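Peptide chain release factor subunit 1 (Aeropyrum pernix, PDB 3AGK) probably directs the release of the finished polypeptide when the ribosome meets the stop codons UAA, UAG or UGA, working together with a GTP-binding partner subunit. Local coordinates at residues A[263-266]-A[267-271]; A[277-280]-A[281-285]; A[286-289]-A[290-294]. All blocks are in the same frame, centred on the assembly; numbering follows the deposited sequence.

Contact 1: A[263-266]-A[267-271]; sequences LKEA and VMKAE
The C-terminal end of helix 259-269, in the middle domain of the release factor, brings Glu-265 and Lys-269 together one helical turn apart. The two side chains run side by side in the same direction, and their aliphatic parts touch where Glu-265 CG lies 3.8 Å from Lys-269 CD. Glu-265 extends with CG anti to the backbone N (chi1 176°), which carries its carboxylate along the flank of the lysine. The charged ends stay apart, OE2 of Glu-265 being 4.1 Å from NZ of Lys-269, beyond salt-bridge range. Each finds a backbone partner at or just after strand 253-254: Glu-265 OE1 takes the N-H of Ala-256, and Lys-269 NZ gives to the carbonyl of Asp-254. On another flank Lys-264 CG meets Met-268 CG at 4.2 Å. The main chain shows the helix ending. Met-268 N to Lys-264 O is short and straight (2.9 Å, 170°), whereas Ala-270 N to Ala-266 O, also 2.9 Å, is bent to 126° and weak. Ala-270 then leaves helical geometry as the centre of an inverse gamma turn. The opposite charges probably attract without forming a bond, while their separate backbone anchors tie the helix end to the neighbouring strand and loop.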
loop_
_atom_site.group_PDB
_atom_site.type_symbol
_atom_site.label_atom_id
_atom_site.label_comp_id
_atom_site.label_asym_id
_atom_site.label_seq_id
_atom_site.Cartn_x
_atom_site.Cartn_y
_atom_site.Cartn_z
ATOM N N LEU A 263 11.334 5.572 11.963
ATOM C CA LEU A 263 11.173 4.852 10.701
ATOM C C LEU A 263 11.737 5.666 9.541
ATOM O O LEU A 263 12.462 5.141 8.678
ATOM C CB LEU A 263 9.694 4.572 10.439
ATOM C CG LEU A 263 9.007 3.474 11.248
ATOM C CD1 LEU A 263 7.546 3.348 10.829
ATOM C CD2 LEU A 263 9.747 2.147 11.054
ATOM N N LYS A 264 11.395 6.953 9.532
ATOM C CA LYS A 264 11.912 7.876 8.524
ATOM C C LYS A 264 13.426 7.906 8.589
ATOM O O LYS A 264 14.099 7.763 7.563
ATOM C CB LYS A 264 11.351 9.289 8.721
ATOM C CG LYS A 264 11.894 10.337 7.716
ATOM C CD LYS A 264 11.202 11.674 7.936
ATOM C CE LYS A 264 11.504 12.668 6.854
ATOM N NZ LYS A 264 10.579 13.844 6.955
ATOM N N GLU A 265 13.965 8.083 9.796
ATOM C CA GLU A 265 15.411 8.150 9.976
ATOM C C GLU A 265 16.124 6.894 9.455
ATOM O O GLU A 265 17.157 6.986 8.792
ATOM C CB GLU A 265 15.800 8.419 11.432
ATOM C CG GLU A 265 17.325 8.398 11.625
ATOM C CD GLU A 265 17.806 8.960 12.961
ATOM O OE1 GLU A 265 17.079 8.847 13.977
ATOM O OE2 GLU A 265 18.938 9.507 12.981
ATOM N N ALA A 266 15.560 5.724 9.730
ATOM C CA ALA A 266 16.165 4.474 9.281
ATOM C C ALA A 266 16.165 4.366 7.756
ATOM O O ALA A 266 17.135 3.911 7.143
ATOM C CB ALA A 266 15.446 3.305 9.879
ATOM N N VAL A 267 15.055 4.767 7.150
ATOM C CA VAL A 267 14.942 4.748 5.703
ATOM C C VAL A 267 15.916 5.745 5.047
ATOM O O VAL A 267 16.601 5.415 4.080
ATOM C CB VAL A 267 13.468 4.979 5.257
ATOM C CG1 VAL A 267 13.369 5.117 3.742
ATOM C CG2 VAL A 267 12.586 3.817 5.755
ATOM N N MET A 268 15.992 6.957 5.578
ATOM C CA MET A 268 16.935 7.914 5.032
ATOM C C MET A 268 18.373 7.420 5.164
ATOM O O MET A 268 19.207 7.738 4.335
ATOM C CB MET A 268 16.786 9.298 5.675
ATOM C CG MET A 268 15.402 9.920 5.495
ATOM S SD MET A 268 14.885 10.080 3.757
ATOM C CE MET A 268 16.130 11.205 3.080
ATOM N N LYS A 269 18.674 6.654 6.207
ATOM C CA LYS A 269 20.069 6.293 6.460
ATOM C C LYS A 269 20.453 4.975 5.833
ATOM O O LYS A 269 21.635 4.656 5.746
ATOM C CB LYS A 269 20.373 6.276 7.954
ATOM C CG LYS A 269 20.473 7.653 8.542
ATOM C CD LYS A 269 20.698 7.619 10.034
ATOM C CE LYS A 269 22.118 7.226 10.386
ATOM N NZ LYS A 269 22.459 7.729 11.755
ATOM N N ALA A 270 19.456 4.207 5.403
ATOM C CA ALA A 270 19.708 2.914 4.765
ATOM C C ALA A 270 20.104 3.116 3.297
ATOM O O ALA A 270 19.462 2.611 2.373
ATOM C CB ALA A 270 18.486 2.018 4.876
ATOM N N GLU A 271 21.174 3.854 3.084
ATOM C CA GLU A 271 21.509 4.275 1.727
ATOM C C GLU A 271 21.801 3.116 0.762
ATOM O O GLU A 271 21.739 3.281 -0.459
ATOM C CB GLU A 271 22.626 5.321 1.754
ATOM C CG GLU A 271 22.082 6.731 1.991
ATOM C CD GLU A 271 22.857 7.522 3.031
ATOM O OE1 GLU A 271 23.022 8.747 2.830
ATOM O OE2 GLU A 271 23.288 6.930 4.045
#

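Contact 2: A[277-280]-A[281-285]; sequences QMYR and DAVNA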
loop_
_atom_site.group_PDB
_atom_site.type_symbol
_atom_site.label_atom_id
_atom_site.label_comp_id
_atom_site.label_asym_id
_atom_site.label_seq_id
_atom_site.Cartn_x
_atom_site.Cartn_y
_atom_site.Cartn_z
ATOM N N GLN A 277 14.945 4.303 -2.445
ATOM C CA GLN A 277 15.369 5.529 -3.136
ATOM C C GLN A 277 14.200 6.465 -3.460
ATOM O O GLN A 277 14.310 7.697 -3.364
ATOM C CB GLN A 277 16.168 5.206 -4.407
ATOM C CG GLN A 277 16.964 6.397 -4.931
ATOM C CD GLN A 277 17.893 6.966 -3.868
ATOM O OE1 GLN A 277 18.681 6.238 -3.258
ATOM N NE2 GLN A 277 17.788 8.262 -3.625
ATOM N N MET A 278 13.071 5.882 -3.840
ATOM C CA MET A 278 11.929 6.694 -4.189
ATOM C C MET A 278 11.482 7.562 -3.004
ATOM O O MET A 278 11.140 8.734 -3.171
ATOM C CB MET A 278 10.798 5.815 -4.692
ATOM C CG MET A 278 9.623 6.582 -5.220
ATOM S SD MET A 278 8.395 5.489 -5.967
ATOM C CE MET A 278 6.909 6.426 -5.645
ATOM N N TYR A 279 11.521 6.983 -1.806
ATOM C CA TYR A 279 11.179 7.698 -0.581
ATOM C C TYR A 279 12.231 8.761 -0.251
ATOM O O TYR A 279 11.889 9.898 0.076
ATOM C CB TYR A 279 11.021 6.709 0.599
ATOM C CG TYR A 279 10.606 7.399 1.879
ATOM C CD1 TYR A 279 11.556 7.854 2.776
ATOM C CD2 TYR A 279 9.276 7.656 2.146
ATOM C CE1 TYR A 279 11.194 8.506 3.934
ATOM C CE2 TYR A 279 8.898 8.320 3.302
ATOM C CZ TYR A 279 9.870 8.746 4.195
ATOM O OH TYR A 279 9.518 9.417 5.354
ATOM N N ARG A 280 13.507 8.393 -0.322
ATOM C CA ARG A 280 14.563 9.369 -0.094
ATOM C C ARG A 280 14.448 10.533 -1.100
ATOM O O ARG A 280 14.660 11.694 -0.749
ATOM C CB ARG A 280 15.949 8.730 -0.193
ATOM C CG ARG A 280 16.408 7.909 1.026
ATOM C CD ARG A 280 17.936 7.703 0.967
ATOM N NE ARG A 280 18.314 6.298 0.993
ATOM C CZ ARG A 280 18.109 5.451 -0.008
ATOM N NH1 ARG A 280 17.510 5.871 -1.106
ATOM N NH2 ARG A 280 18.485 4.185 0.094
ATOM N N ASP A 281 14.098 10.227 -2.345
ATOM C CA ASP A 281 13.947 11.284 -3.348
ATOM C C ASP A 281 12.869 12.279 -2.950
ATOM O O ASP A 281 13.068 13.491 -3.036
ATOM C CB ASP A 281 13.646 10.690 -4.720
ATOM C CG ASP A 281 14.850 9.982 -5.327
ATOM O OD1 ASP A 281 16.001 10.206 -4.862
ATOM O OD2 ASP A 281 14.637 9.193 -6.271
ATOM N N ALA A 282 11.736 11.761 -2.477
ATOM C CA ALA A 282 10.631 12.621 -2.082
ATOM C C ALA A 282 11.044 13.490 -0.895
ATOM O O ALA A 282 10.819 14.695 -0.897
ATOM C CB ALA A 282 9.390 11.794 -1.752
ATOM N N VAL A 283 11.669 12.874 0.106
ATOM C CA VAL A 283 12.138 13.603 1.277
ATOM C C VAL A 283 13.215 14.630 0.907
ATOM O O VAL A 283 13.146 15.796 1.308
ATOM C CB VAL A 283 12.691 12.646 2.375
ATOM C CG1 VAL A 283 13.451 13.426 3.427
ATOM C CG2 VAL A 283 11.557 11.842 3.031
ATOM N N ASN A 284 14.225 14.206 0.153
ATOM C CA ASN A 284 15.259 15.153 -0.256
ATOM C C ASN A 284 14.701 16.329 -1.056
ATOM O O ASN A 284 15.154 17.463 -0.895
ATOM C CB ASN A 284 16.364 14.455 -1.028
ATOM C CG ASN A 284 17.158 13.526 -0.158
ATOM O OD1 ASN A 284 17.217 13.705 1.063
ATOM N ND2 ASN A 284 17.761 12.521 -0.770
ATOM N N ALA A 285 13.701 16.068 -1.894
ATOM C CA ALA A 285 13.114 17.131 -2.695
ATOM C C ALA A 285 12.433 18.148 -1.782
ATOM O O ALA A 285 12.639 19.357 -1.926
ATOM C CB ALA A 285 12.139 16.570 -3.722
#
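Gln-277 and Asp-281, an i to i+4 pair at the start of the first helix of the C-terminal domain (277-294), join through a side-chain bond, NE2 of Gln-277 giving to OD1 of Asp-281 at 2.9 Å and 167°. The acceptor lies in the plane of the glutamine amide, but the donor stands 45° out of the carboxylate plane. The glutamine reaches this position by bending at chi2 (56°), and the two side chains cross at about a right angle. The main chain links them too, Asp-281 N to Gln-277 O at 2.7 Å. Round the helix, CG2 of Val-283, the valine branch anti to its carbonyl carbon, packs against Tyr-279, 3.5 Å from CE1. Farther out, Tyr-279 is set against Val-267 and Lys-264 of helix 259-269, while Leu-349 touches both Tyr-279 and Val-283. Arg-280 turns back toward the preceding loop, where its NH2 binds the carbonyls of Ala-270 and Val-273. The double link is consistent with a firmly held first turn. The helix dipole would probably favour the Asp-281 carboxylate; against this, its OD2 lies 3.3 Å from Gln-277 O, another acceptor, which the Gln-277 amide N-H may offset.

Contact 3: A[286-289]-A[290-294]; sequences MEEF and KLHLA
Leu-291 N gives to Glu-287 O at 2.9 Å, with an angle of 164° at the hydrogen, the shortest of the hydrogen bonds that cross between 286-289 and 290-294. One residue on, His-292 N bonds to Glu-288 O at 3.1 Å. The histidine has CG beside its backbone N and anti to the carbonyl carbon (chi1 -68°), a setting that folds the ring back over the preceding turn. Its CD2 is thereby brought close to Glu-288 O, at 3.0 Å, a contact of packing for which no bond is claimed. The ring runs beside the glutamate side chain, both pointing the same way, with NE2 of His-292 3.5 Å from CG of Glu-288. The carboxylate plane is turned 40° from the ring plane, and OE2 of Glu-288 lies at the ring edge, in its plane, 3.6 Å from His-292 NE2. This spacing is evidence of proximity rather than of a bond; the stronger partner of OE2 is Lys-317, in a salt bridge.

A second pair lies on the flank facing the domain interior. CG of Leu-293 stands over one face of the Phe-289 ring, and the nearest side-chain approach is CE2 of Phe-289 to CD1 of Leu-293, 4.1 Å, a loose apolar contact. The main chain spans this pair through Leu-293 N to Phe-289 O at 3.2 Å.

Around these residues the C-terminal half of helix 277-294 packs on the sheet of the C-terminal domain. Ile-365 of strand 362-366 touches Glu-288, Phe-289 and His-292, and Ile-300 of strand 300-302 touches Phe-289, His-292 and Leu-293. Helix 352-359 supplies Phe-359, whose ring meets that of Phe-289 edge-to-face, and Trp-354, which touches both Phe-289 and Leu-293; Phe-355 reaches Met-286.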
loop_
_atom_site.group_PDB
_atom_site.type_symbol
_atom_site.label_atom_id
_atom_site.label_comp_id
_atom_site.label_asym_id
_atom_site.label_seq_id
_atom_site.Cartn_x
_atom_site.Cartn_y
_atom_site.Cartn_z
ATOM N N MET A 286 11.635 17.656 -0.838
ATOM C CA MET A 286 10.963 18.527 0.134
ATOM C C MET A 286 11.936 19.407 0.923
ATOM O O MET A 286 11.702 20.598 1.115
ATOM C CB MET A 286 10.138 17.701 1.110
ATOM C CG MET A 286 8.666 17.745 0.837
ATOM S SD MET A 286 7.905 19.373 1.034
ATOM C CE MET A 286 6.499 19.069 -0.008
ATOM N N GLU A 287 13.025 18.807 1.384
ATOM C CA GLU A 287 14.051 19.551 2.105
ATOM C C GLU A 287 14.767 20.579 1.232
ATOM O O GLU A 287 14.990 21.712 1.660
ATOM C CB GLU A 287 15.055 18.597 2.750
ATOM C CG GLU A 287 14.449 17.752 3.854
ATOM C CD GLU A 287 15.433 16.741 4.415
ATOM O OE1 GLU A 287 15.038 15.963 5.315
ATOM O OE2 GLU A 287 16.599 16.723 3.949
ATOM N N GLU A 288 15.137 20.194 0.015
ATOM C CA GLU A 288 15.745 21.149 -0.901
ATOM C C GLU A 288 14.807 22.346 -1.132
ATOM O O GLU A 288 15.229 23.499 -1.078
ATOM C CB GLU A 288 16.092 20.485 -2.232
ATOM C CG GLU A 288 16.672 21.436 -3.267
ATOM C CD GLU A 288 17.047 20.740 -4.570
ATOM O OE1 GLU A 288 16.764 19.532 -4.713
ATOM O OE2 GLU A 288 17.619 21.406 -5.457
ATOM N N PHE A 289 13.534 22.053 -1.378
ATOM C CA PHE A 289 12.524 23.080 -1.563
ATOM C C PHE A 289 12.506 24.024 -0.353
ATOM O O PHE A 289 12.486 25.241 -0.510
ATOM C CB PHE A 289 11.149 22.424 -1.817
ATOM C CG PHE A 289 9.979 23.387 -1.798
ATOM C CD1 PHE A 289 9.811 24.327 -2.801
ATOM C CD2 PHE A 289 9.037 23.332 -0.781
ATOM C CE1 PHE A 289 8.738 25.209 -2.787
ATOM C CE2 PHE A 289 7.959 24.199 -0.761
ATOM C CZ PHE A 289 7.803 25.140 -1.771
ATOM N N LYS A 290 12.538 23.466 0.853
ATOM C CA LYS A 290 12.419 24.293 2.050
ATOM C C LYS A 290 13.670 25.133 2.307
ATOM O O LYS A 290 13.574 26.275 2.746
ATOM C CB LYS A 290 12.069 23.445 3.269
ATOM C CG LYS A 290 11.165 24.168 4.250
ATOM C CD LYS A 290 11.788 25.493 4.718
ATOM C CE LYS A 290 10.741 26.549 5.029
ATOM N NZ LYS A 290 11.357 27.897 5.199
ATOM N N LEU A 291 14.832 24.565 2.012
ATOM C CA LEU A 291 16.107 25.269 2.102
ATOM C C LEU A 291 16.139 26.526 1.211
ATOM O O LEU A 291 16.617 27.585 1.620
ATOM C CB LEU A 291 17.240 24.314 1.707
ATOM C CG LEU A 291 18.616 24.454 2.357
ATOM C CD1 LEU A 291 18.478 24.720 3.845
ATOM C CD2 LEU A 291 19.459 23.203 2.111
ATOM N N HIS A 292 15.629 26.404 -0.008
ATOM C CA HIS A 292 15.533 27.555 -0.897
ATOM C C HIS A 292 14.591 28.604 -0.306
ATOM O O HIS A 292 14.879 29.803 -0.357
ATOM C CB HIS A 292 15.057 27.147 -2.298
ATOM C CG HIS A 292 16.044 26.315 -3.060
ATOM N ND1 HIS A 292 17.270 26.797 -3.469
ATOM C CD2 HIS A 292 15.976 25.037 -3.503
ATOM C CE1 HIS A 292 17.920 25.848 -4.120
ATOM N NE2 HIS A 292 17.155 24.769 -4.155
ATOM N N LEU A 293 13.465 28.151 0.245
ATOM C CA LEU A 293 12.518 29.054 0.892
ATOM C C LEU A 293 13.191 29.798 2.028
ATOM O O LEU A 293 13.140 31.027 2.106
ATOM C CB LEU A 293 11.349 28.279 1.482
ATOM C CG LEU A 293 10.102 28.025 0.651
ATOM C CD1 LEU A 293 9.059 27.384 1.567
ATOM C CD2 LEU A 293 9.578 29.313 0.072
ATOM N N ALA A 294 13.809 29.028 2.916
ATOM C CA ALA A 294 14.432 29.566 4.114
ATOM C C ALA A 294 15.551 30.555 3.791
ATOM O O ALA A 294 15.788 31.496 4.546
ATOM C CB ALA A 294 14.954 28.425 4.992
#

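How the contacts relate
From the N terminus the contacts come in series, without nesting or crossing, and each joins adjoining segments, so none closes a long loop. Contact 1 ends helix 259-269; contacts 2 and 3 follow on helix 277-294, their segments continuous in sequence and their centres about 13 Å apart. Contacts 1 and 2, about 11 Å apart between centres, touch directly: Ala-270 O lies 2.9 Å from Arg-280 NH2, a probable hydrogen bond, and Met-268 CE packs 3.4 Å from Asn-284 OD1. This joins the eRF1 domain 2 region to the start of domain 3. Contact 3, about 20 Å from contact 1 between centres, carries the helix onto the sheet and helix 352-359 of the C-terminal domain.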